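Local coordinates for 3'-5' exonuclease crn-4 (Caenorhabditis elegans, PDB 5DK5), which degrades RNA and DNA from the 3' end as a metal-dependent DEDDh exonuclease and takes part in apoptotic DNA degradation, at residues V97-E100 with Q101-W105. Numbering follows the deposited sequence.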
loop_
_atom_site.group_PDB
_atom_site.type_symbol
_atom_site.label_atom_id
_atom_site.label_comp_id
_atom_site.label_asym_id
_atom_site.label_seq_id
_atom_site.Cartn_x
_atom_site.Cartn_y
_atom_site.Cartn_z
ATOM N N VAL B 97 -0.014 20.453 4.445
ATOM C CA VAL B 97 -0.620 21.561 3.717
ATOM C C VAL B 97 -2.108 21.667 4.038
ATOM O O VAL B 97 -2.615 22.752 4.322
ATOM C CB VAL B 97 -0.441 21.397 2.199
ATOM C CG1 VAL B 97 -1.124 22.538 1.440
ATOM C CG2 VAL B 97 1.036 21.334 1.848
ATOM N N VAL B 98 -2.801 20.536 3.990
ATOM C CA VAL B 98 -4.235 20.507 4.239
ATOM C C VAL B 98 -4.549 20.906 5.676
ATOM O O VAL B 98 -5.547 21.576 5.936
ATOM C CB VAL B 98 -4.821 19.116 3.954
ATOM C CG1 VAL B 98 -6.285 19.043 4.366
ATOM C CG2 VAL B 98 -4.671 18.782 2.476
ATOM N N TYR B 99 -3.697 20.488 6.608
ATOM C CA TYR B 99 -3.877 20.852 8.007
ATOM C C TYR B 99 -3.690 22.352 8.198
ATOM O O TYR B 99 -4.368 22.970 9.016
ATOM C CB TYR B 99 -2.904 20.090 8.908
ATOM C CG TYR B 99 -3.037 20.465 10.368
ATOM C CD1 TYR B 99 -4.115 20.025 11.123
ATOM C CD2 TYR B 99 -2.090 21.271 10.988
ATOM C CE1 TYR B 99 -4.245 20.375 12.456
ATOM C CE2 TYR B 99 -2.210 21.621 12.320
ATOM C CZ TYR B 99 -3.289 21.170 13.048
ATOM O OH TYR B 99 -3.410 21.518 14.374
ATOM N N GLU B 100 -2.765 22.933 7.441
ATOM C CA GLU B 100 -2.538 24.371 7.491
ATOM C C GLU B 100 -3.754 25.120 6.952
ATOM O O GLU B 100 -4.141 26.160 7.484
ATOM C CB GLU B 100 -1.280 24.738 6.700
ATOM C CG GLU B 100 -1.017 26.229 6.581
ATOM C CD GLU B 100 -0.904 26.922 7.927
ATOM O OE1 GLU B 100 -0.453 26.278 8.899
ATOM O OE2 GLU B 100 -1.270 28.113 8.014
ATOM N N GLN B 101 -4.358 24.582 5.896
ATOM C CA GLN B 101 -5.570 25.163 5.330
ATOM C C GLN B 101 -6.725 25.035 6.319
ATOM O O GLN B 101 -7.601 25.898 6.388
ATOM C CB GLN B 101 -5.924 24.483 4.007
ATOM C CG GLN B 101 -4.929 24.753 2.884
ATOM C CD GLN B 101 -5.164 23.884 1.661
ATOM O OE1 GLN B 101 -5.709 22.786 1.757
ATOM N NE2 GLN B 101 -4.750 24.377 0.501
ATOM N N PHE B 102 -6.715 23.950 7.084
ATOM C CA PHE B 102 -7.745 23.701 8.084
ATOM C C PHE B 102 -7.657 24.709 9.227
ATOM O O PHE B 102 -8.677 25.188 9.718
ATOM C CB PHE B 102 -7.625 22.270 8.615
ATOM C CG PHE B 102 -8.171 22.085 10.000
ATOM C CD1 PHE B 102 -9.536 22.046 10.224
ATOM C CD2 PHE B 102 -7.315 21.933 11.078
ATOM C CE1 PHE B 102 -10.037 21.872 11.500
ATOM C CE2 PHE B 102 -7.811 21.758 12.355
ATOM C CZ PHE B 102 -9.172 21.725 12.566
ATOM N N GLN B 103 -6.438 25.037 9.643
ATOM C CA GLN B 103 -6.238 26.020 10.701
ATOM C C GLN B 103 -6.687 27.409 10.258
ATOM O O GLN B 103 -7.317 28.140 11.024
ATOM C CB GLN B 103 -4.773 26.058 11.130
ATOM C CG GLN B 103 -4.321 24.817 11.876
ATOM C CD GLN B 103 -2.937 24.966 12.465
ATOM O OE1 GLN B 103 -1.941 24.998 11.743
ATOM N NE2 GLN B 103 -2.867 25.069 13.786
ATOM N N GLN B 104 -6.362 27.773 9.021
ATOM C CA GLN B 104 -6.781 29.059 8.479
ATOM C C GLN B 104 -8.302 29.131 8.370
ATOM O O GLN B 104 -8.900 30.183 8.595
ATOM C CB GLN B 104 -6.141 29.297 7.109
ATOM C CG GLN B 104 -6.521 30.623 6.471
ATOM C CD GLN B 104 -6.195 31.804 7.360
ATOM O OE1 GLN B 104 -5.096 31.896 7.908
ATOM N NE2 GLN B 104 -7.153 32.707 7.521
ATOM N N TRP B 105 -8.915 28.003 8.026
ATOM C CA TRP B 105 -10.365 27.912 7.915
ATOM C C TRP B 105 -11.038 28.252 9.242
ATOM O O TRP B 105 -12.046 28.956 9.271
ATOM C CB TRP B 105 -10.765 26.509 7.455
ATOM C CG TRP B 105 -12.237 26.308 7.256
ATOM C CD1 TRP B 105 -13.014 26.853 6.275
ATOM C CD2 TRP B 105 -13.103 25.482 8.043
ATOM N NE1 TRP B 105 -14.312 26.423 6.409
ATOM C CE2 TRP B 105 -14.393 25.581 7.486
ATOM C CE3 TRP B 105 -12.913 24.671 9.167
ATOM C CZ2 TRP B 105 -15.489 24.899 8.014
ATOM C CZ3 TRP B 105 -14.003 23.997 9.691
ATOM C CH2 TRP B 105 -15.275 24.117 9.116
HETATM O O HOH W 1 -0.052 24.021 10.168
#
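Two turns of helix 95-109 make this local contact, in which the side chains of F102 and Q103 both meet the ring of Y99, F102 at the CD1/CE1 rim and Q103 at the CE2 rim. Four i to i+4 backbone hydrogen bonds hold the turns, from Q101 N to V97 O through Q104 N to E100 O. CG of Q103 sits over one face of the Y99 ring, off toward its rim, in a CH-pi contact 4.2 Å from the ring centroid. This CG is beside the backbone N and anti to the carbonyl carbon, which takes the chain back over the Y99 ring. The amide follows across the rim, and Q103 CD comes 3.4 Å from Y99 CE2. The amide plane is turned 30° from the ring. Y99 CE1 meets F102 CD2 at 3.7 Å, near the plane of the F102 ring; the two rings are oblique, with planes at 39°. The F102 ring also meets F44, I46 and F62. The helix thus packs on strands 41-50 and 55-65 of the central sheet of the exonuclease fold, while Y99 also touches P142 and F144. With an alanine in place of Y99, the Q103 chain and the F102 ring edge are likely to lose their shared partner, and a gap would probably open beside P142 and F144. At the outer side, one water bridges E100 and Q103, donating to E100 OE1 and to Q103 OE1 at 2.6 Å each. The E100 carboxylate and Q103 amide planes stand 76° apart.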